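Local coordinates for probable glutamine-binding lipoprotein GlnH (GLNBP) (Mycobacterium tuberculosis, PDB 6H20) that probably binds aspartate and related amino acids outside the cell as a solute-binding lipoprotein, and helps regulate protein kinase G to control glutamate metabolism, at residues R248-N251 with G252-R256; A42-A45 with D46-A49; S157-G161 with K162-V166. One frame throughout, in Å; residues are numbered along the deposited sequence.

Overall arrangement
Each of the three contacts is strictly local, joining residues a few positions apart in adjoining segments, and they follow in series along the chain, so none nests or crosses. Interaction 2 comes first, at the break between helix 37-43 and helix 45-50. Interaction 3 follows, where a beta turn leads the loop after strand 139-148 into strand 163-167. Interaction 1 comes last, midway along helix 244-259. Interactions 1 and 2 meet in space: Val-44 CG1 lies 3.6 Å from Phe-249 CG, which ties the N-terminal helices to the late helix. Interaction 3 lies on the opposite side of the chain's centre, its own centre about 39 Å from that of interaction 1 and 47 Å from that of interaction 2.

Interaction 1. Residues R248-N251 with G252-R256; sequences RFVN and GTLER
Phe-249 and Thr-253, one helical turn apart, meet where the ring atom CE1 of Phe-249 comes within 3.9 Å of OG1 of Thr-253. The ring is swung there by a first torsion that sets CG anti to the backbone N (chi1 -172°), while the threonine directs its hydroxyl back along the helix, and that hydroxyl bonds to Asp-88 of helix 77-90. On another flank, CG1 of Val-250 touches CD1 of Leu-254 at 4.3 Å. Leu-254 holds CG beside its own backbone N (chi1 -64°), and this branch point therefore rests 3.4 Å from Val-250 O. Asn-251 sends its amide away from its own helix, to neighbouring segments of the chain: OD1 passes 4.2 Å from Leu-254 CD1 but accepts from Thr-136 N, and ND2 donates to Leu-31 O and Ser-30 OG. Beneath these groups run regular helical bonds, among them Leu-254 N to Val-250 O at 2.9 Å, with an N-H...O angle of 158°. Glu-255 bends at its second torsion, and its OE2 is bonded to Tyr-285. The chemistry implies that over these turns the backbone is bonded within the helix and polar side chains are spent on neighbours, so that Asn-251 and Thr-253, though buried, have their polar ends matched.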
loop_
_atom_site.group_PDB
_atom_site.type_symbol
_atom_site.label_atom_id
_atom_site.label_comp_id
_atom_site.label_asym_id
_atom_site.label_seq_id
_atom_site.Cartn_x
_atom_site.Cartn_y
_atom_site.Cartn_z
ATOM N N ARG A 248 -11.077 -8.425 13.461
ATOM C CA ARG A 248 -11.944 -7.628 14.325
ATOM C C ARG A 248 -11.133 -6.699 15.216
ATOM O O ARG A 248 -11.513 -5.542 15.413
ATOM C CB ARG A 248 -12.854 -8.529 15.164
ATOM C CG ARG A 248 -13.737 -9.428 14.331
ATOM C CD ARG A 248 -14.698 -10.191 15.236
ATOM N NE ARG A 248 -15.451 -11.211 14.509
ATOM C CZ ARG A 248 -16.563 -10.967 13.820
ATOM N NH1 ARG A 248 -17.051 -9.732 13.756
ATOM N NH2 ARG A 248 -17.182 -11.958 13.185
ATOM N N PHE A 249 -10.009 -7.184 15.757
ATOM C CA PHE A 249 -9.179 -6.347 16.617
ATOM C C PHE A 249 -8.666 -5.127 15.860
ATOM O O PHE A 249 -8.798 -3.989 16.334
ATOM C CB PHE A 249 -8.002 -7.153 17.192
ATOM C CG PHE A 249 -7.223 -6.403 18.234
ATOM C CD1 PHE A 249 -6.246 -5.469 17.864
ATOM C CD2 PHE A 249 -7.502 -6.587 19.584
ATOM C CE1 PHE A 249 -5.555 -4.755 18.828
ATOM C CE2 PHE A 249 -6.819 -5.882 20.546
ATOM C CZ PHE A 249 -5.847 -4.960 20.173
ATOM N N VAL A 250 -8.060 -5.346 14.686
ATOM C CA VAL A 250 -7.538 -4.225 13.900
ATOM C C VAL A 250 -8.660 -3.274 13.506
ATOM O O VAL A 250 -8.486 -2.051 13.509
ATOM C CB VAL A 250 -6.768 -4.748 12.672
ATOM C CG1 VAL A 250 -6.369 -3.597 11.759
ATOM C CG2 VAL A 250 -5.519 -5.519 13.124
ATOM N N ASN A 251 -9.837 -3.807 13.192
ATOM C CA ASN A 251 -10.933 -2.907 12.858
ATOM C C ASN A 251 -11.333 -2.055 14.052
ATOM O O ASN A 251 -11.761 -0.907 13.874
ATOM C CB ASN A 251 -12.109 -3.695 12.277
ATOM C CG ASN A 251 -11.813 -4.182 10.872
ATOM O OD1 ASN A 251 -10.901 -3.658 10.221
ATOM N ND2 ASN A 251 -12.580 -5.148 10.385
ATOM N N GLY A 252 -11.187 -2.591 15.271
ATOM C CA GLY A 252 -11.359 -1.769 16.455
ATOM C C GLY A 252 -10.351 -0.633 16.526
ATOM O O GLY A 252 -10.711 0.513 16.826
ATOM N N THR A 253 -9.073 -0.931 16.247
ATOM C CA THR A 253 -8.061 0.122 16.197
ATOM C C THR A 253 -8.430 1.178 15.171
ATOM O O THR A 253 -8.297 2.384 15.427
ATOM C CB THR A 253 -6.686 -0.462 15.845
ATOM O OG1 THR A 253 -6.330 -1.466 16.806
ATOM C CG2 THR A 253 -5.629 0.640 15.872
ATOM N N LEU A 254 -8.883 0.746 13.992
ATOM C CA LEU A 254 -9.214 1.726 12.966
ATOM C C LEU A 254 -10.405 2.587 13.379
ATOM O O LEU A 254 -10.403 3.796 13.138
ATOM C CB LEU A 254 -9.436 1.041 11.617
ATOM C CG LEU A 254 -8.171 0.350 11.095
ATOM C CD1 LEU A 254 -8.410 -0.334 9.749
ATOM C CD2 LEU A 254 -6.975 1.326 11.007
ATOM N N GLU A 255 -11.427 1.996 14.011
ATOM C CA GLU A 255 -12.509 2.816 14.563
ATOM C C GLU A 255 -11.970 3.832 15.559
ATOM O O GLU A 255 -12.358 5.011 15.538
ATOM C CB GLU A 255 -13.560 1.943 15.254
ATOM C CG GLU A 255 -14.446 1.124 14.315
ATOM C CD GLU A 255 -15.559 1.942 13.681
ATOM O OE1 GLU A 255 -15.776 3.112 14.089
ATOM O OE2 GLU A 255 -16.230 1.404 12.778
ATOM N N ARG A 256 -11.061 3.403 16.440
ATOM C CA ARG A 256 -10.486 4.348 17.392
ATOM C C ARG A 256 -9.805 5.511 16.686
ATOM O O ARG A 256 -10.090 6.675 16.985
ATOM C CB ARG A 256 -9.507 3.664 18.340
ATOM C CG ARG A 256 -8.972 4.666 19.348
ATOM C CD ARG A 256 -8.011 4.040 20.324
ATOM N NE ARG A 256 -6.832 3.405 19.729
ATOM C CZ ARG A 256 -5.755 4.061 19.292
ATOM N NH1 ARG A 256 -5.712 5.390 19.324
ATOM N NH2 ARG A 256 -4.715 3.382 18.814
#

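Interaction 2. Residues A42-A45 with D46-A49; sequences AAVA and DIRA
This is a contact across a helix start: Val-44 holds the N-cap position of the short helix 45-50, just after helix 37-43 ends, in the N-terminal part of the chain. Its carbonyl receives the first full-turn bond, Arg-48 N to Val-44 O at 2.9 Å and nearly straight (170°). Ala-49 N repeats the pattern on Ala-45 O. The apolar branches turn to the neighbouring helices. Val-44 CG1 touches Ile-47 CD1 at 4.3 Å, and both residues continue onto Ile-89 of helix 77-90 and Leu-246 of helix 244-259.

Arg-48 doubles back. Its third torsion (46°) bends the chain so that the guanidinium returns over the start of the helix, with Ala-45 CA lying 3.4 Å above its plane, toward the rim. NH2 reaches Ala-45 CB at 3.6 Å, while NH1 passes 3.9 Å from Val-44 CG2 and donates to Asp-41 O in the preceding helix. A water takes the bond from Asp-46 N at 3.2 Å and gives a weak one to Ala-42 O, bridging the break between the helices.

The helix break is thus held by two kinds of contact: apolar branches face the neighbouring helices, while one arginine spans the junction, its flat group resting on alanine and its N-H bonded to a carbonyl of the helix before.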
loop_
_atom_site.group_PDB
_atom_site.type_symbol
_atom_site.label_atom_id
_atom_site.label_comp_id
_atom_site.label_asym_id
_atom_site.label_seq_id
_atom_site.Cartn_x
_atom_site.Cartn_y
_atom_site.Cartn_z
ATOM N N ALA A 42 -8.448 -11.018 24.335
ATOM C CA ALA A 42 -8.252 -12.454 24.151
ATOM C C ALA A 42 -7.804 -12.772 22.729
ATOM O O ALA A 42 -7.021 -13.707 22.510
ATOM C CB ALA A 42 -9.534 -13.214 24.500
ATOM N N ALA A 43 -8.276 -11.993 21.754
ATOM C CA ALA A 43 -7.970 -12.267 20.351
ATOM C C ALA A 43 -6.518 -11.990 19.993
ATOM O O ALA A 43 -6.050 -12.468 18.948
ATOM C CB ALA A 43 -8.887 -11.438 19.452
ATOM N N VAL A 44 -5.804 -11.223 20.812
ATOM C CA VAL A 44 -4.400 -10.911 20.557
ATOM C C VAL A 44 -3.481 -11.470 21.639
ATOM O O VAL A 44 -2.332 -11.038 21.751
ATOM C CB VAL A 44 -4.171 -9.410 20.326
ATOM C CG1 VAL A 44 -4.884 -8.969 19.080
ATOM C CG2 VAL A 44 -4.627 -8.598 21.531
ATOM N N ALA A 45 -3.964 -12.444 22.421
ATOM C CA ALA A 45 -3.181 -12.947 23.549
ATOM C C ALA A 45 -1.882 -13.587 23.087
ATOM O O ALA A 45 -0.859 -13.505 23.777
ATOM C CB ALA A 45 -4.008 -13.940 24.372
ATOM N N ASP A 46 -1.903 -14.234 21.920
ATOM C CA ASP A 46 -0.689 -14.862 21.409
ATOM C C ASP A 46 0.339 -13.817 21.003
ATOM O O ASP A 46 1.543 -13.996 21.238
ATOM C CB ASP A 46 -1.027 -15.781 20.237
ATOM C CG ASP A 46 -1.780 -17.027 20.674
ATOM O OD1 ASP A 46 -1.764 -17.344 21.887
ATOM O OD2 ASP A 46 -2.379 -17.695 19.805
ATOM N N ILE A 47 -0.114 -12.725 20.387
ATOM C CA ILE A 47 0.793 -11.636 20.042
ATOM C C ILE A 47 1.384 -11.034 21.306
ATOM O O ILE A 47 2.598 -10.829 21.416
ATOM C CB ILE A 47 0.060 -10.578 19.200
ATOM C CG1 ILE A 47 -0.287 -11.145 17.820
ATOM C CG2 ILE A 47 0.906 -9.319 19.077
ATOM C CD1 ILE A 47 -1.297 -10.307 17.048
ATOM N N ARG A 48 0.525 -10.761 22.289
ATOM C CA ARG A 48 0.985 -10.179 23.542
ATOM C C ARG A 48 2.026 -11.065 24.213
ATOM O O ARG A 48 3.033 -10.568 24.730
ATOM C CB ARG A 48 -0.218 -9.961 24.462
ATOM C CG ARG A 48 -0.087 -8.770 25.387
ATOM C CD ARG A 48 -1.411 -8.470 26.069
ATOM N NE ARG A 48 -2.040 -9.680 26.596
ATOM C CZ ARG A 48 -3.221 -10.148 26.196
ATOM N NH1 ARG A 48 -3.910 -9.512 25.254
ATOM N NH2 ARG A 48 -3.712 -11.259 26.737
ATOM N N ALA A 49 1.815 -12.387 24.190
ATOM C CA ALA A 49 2.770 -13.306 24.798
ATOM C C ALA A 49 4.087 -13.336 24.040
ATOM O O ALA A 49 5.137 -13.611 24.635
ATOM C CB ALA A 49 2.178 -14.713 24.878
HETATM O O HOH W 1 -4.683 -15.218 20.628
#

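Interaction 3. Residues S157-G161 with K162-V166; sequences SDLSG and KRVCV
Lys-162 closes the turn that begins at Leu-159, and bonds back through both of its nitrogens. The backbone N donates to Leu-159 O at 2.9 Å, with an N-H...O angle of 158°, although the donor stands well above the carbonyl plane. The ammonium goes to the preceding carbonyl: NZ lies 3.2 Å from Asp-158 O and in the plane of that carbonyl. Bends at chi2 (-86°) and chi4 curl the lysine chain back over the turn, and its CG passes 3.3 Å from the same Asp-158 O. The ammonium thus meets the main chain of Asp-158 and not its carboxylate, since OD1 remains 5.8 Å from NZ. That carboxylate has its own donors, OD2 accepting from the backbone N atoms of Thr-154 and Lys-155.

Ser-160 N donates to Ser-157 O, and Ser-160 OG bonds to Pro-181 O. Lys-162 and Val-164 share backbone hydrogen bonds with Val-184, Gly-161 with Pro-182, and Arg-163 with Asp-204 and Ala-205. Arg-163 also forms a salt bridge with Asp-204. On the inner side, Val-164 CG2 packs 3.9 Å from Leu-159 CD2, the two side chains crossing at about a right angle.

Leu-159 to Lys-162 is a type II beta turn, with Gly-161 at its third position and a positive phi of 74°. It delivers the chain into strand 163-167, which lies between parallel strands 184-188 and 205-207 and whose Cys-165 is disulfide-bonded to Cys-194. Such a turn leading into a strand with parallel neighbours on two sides is consistent with an alpha/beta lobe of the periplasmic-binding-protein fold.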
loop_
_atom_site.group_PDB
_atom_site.type_symbol
_atom_site.label_atom_id
_atom_site.label_comp_id
_atom_site.label_asym_id
_atom_site.label_seq_id
_atom_site.Cartn_x
_atom_site.Cartn_y
_atom_site.Cartn_z
ATOM N N SER A 157 -3.373 7.239 -22.661
ATOM C CA SER A 157 -3.002 6.814 -24.006
ATOM C C SER A 157 -1.580 7.230 -24.367
ATOM O O SER A 157 -0.963 6.600 -25.231
ATOM C CB SER A 157 -4.013 7.327 -25.042
ATOM O OG SER A 157 -4.043 8.745 -25.078
ATOM N N ASP A 158 -1.036 8.247 -23.695
ATOM C CA ASP A 158 0.347 8.658 -23.925
ATOM C C ASP A 158 1.349 7.598 -23.482
ATOM O O ASP A 158 2.516 7.651 -23.890
ATOM C CB ASP A 158 0.634 9.954 -23.164
ATOM C CG ASP A 158 -0.127 11.146 -23.724
ATOM O OD1 ASP A 158 -0.471 11.132 -24.929
ATOM O OD2 ASP A 158 -0.377 12.104 -22.965
ATOM N N LEU A 159 0.930 6.654 -22.639
ATOM C CA LEU A 159 1.813 5.600 -22.169
ATOM C C LEU A 159 2.080 4.537 -23.225
ATOM O O LEU A 159 3.087 3.828 -23.122
ATOM C CB LEU A 159 1.212 4.945 -20.923
ATOM C CG LEU A 159 1.029 5.918 -19.750
ATOM C CD1 LEU A 159 0.523 5.156 -18.523
ATOM C CD2 LEU A 159 2.333 6.658 -19.447
ATOM N N SER A 160 1.204 4.412 -24.224
ATOM C CA SER A 160 1.379 3.402 -25.263
ATOM C C SER A 160 2.727 3.579 -25.954
ATOM O O SER A 160 3.085 4.683 -26.378
ATOM C CB SER A 160 0.253 3.517 -26.290
ATOM O OG SER A 160 -1.010 3.208 -25.718
ATOM N N GLY A 161 3.478 2.487 -26.047
ATOM C CA GLY A 161 4.790 2.513 -26.658
ATOM C C GLY A 161 5.886 3.155 -25.838
ATOM O O GLY A 161 7.041 3.140 -26.273
ATOM N N LYS A 162 5.576 3.716 -24.672
ATOM C CA LYS A 162 6.576 4.332 -23.810
ATOM C C LYS A 162 6.962 3.376 -22.685
ATOM O O LYS A 162 6.250 2.413 -22.383
ATOM C CB LYS A 162 6.048 5.651 -23.229
ATOM C CG LYS A 162 5.614 6.656 -24.301
ATOM C CD LYS A 162 6.774 7.490 -24.802
ATOM C CE LYS A 162 6.286 8.664 -25.658
ATOM N NZ LYS A 162 4.981 9.214 -25.166
ATOM N N ARG A 163 8.112 3.645 -22.070
ATOM C CA ARG A 163 8.652 2.775 -21.024
ATOM C C ARG A 163 8.030 3.175 -19.689
ATOM O O ARG A 163 8.294 4.261 -19.175
ATOM C CB ARG A 163 10.177 2.874 -20.976
ATOM C CG ARG A 163 10.873 2.346 -22.225
ATOM C CD ARG A 163 12.314 2.826 -22.288
ATOM N NE ARG A 163 12.395 4.278 -22.213
ATOM C CZ ARG A 163 13.517 4.957 -21.986
ATOM N NH1 ARG A 163 14.662 4.306 -21.807
ATOM N NH2 ARG A 163 13.492 6.284 -21.935
ATOM N N VAL A 164 7.214 2.292 -19.122
ATOM C CA VAL A 164 6.482 2.564 -17.889
ATOM C C VAL A 164 6.934 1.568 -16.833
ATOM O O VAL A 164 6.894 0.354 -17.066
ATOM C CB VAL A 164 4.967 2.453 -18.123
ATOM C CG1 VAL A 164 4.207 2.683 -16.834
ATOM C CG2 VAL A 164 4.528 3.436 -19.198
ATOM N N CYS A 165 7.333 2.082 -15.672
ATOM C CA CYS A 165 7.840 1.262 -14.578
ATOM C C CYS A 165 6.741 0.926 -13.580
ATOM O O CYS A 165 5.959 1.799 -13.175
ATOM C CB CYS A 165 8.965 2.010 -13.864
ATOM S SG CYS A 165 9.858 1.026 -12.622
ATOM N N VAL A 166 6.724 -0.345 -13.150
ATOM C CA VAL A 166 5.835 -0.828 -12.095
ATOM C C VAL A 166 6.600 -1.822 -11.237
ATOM O O VAL A 166 7.479 -2.539 -11.721
ATOM C CB VAL A 166 4.547 -1.500 -12.628
ATOM C CG1 VAL A 166 3.615 -0.459 -13.234
ATOM C CG2 VAL A 166 4.905 -2.592 -13.612
#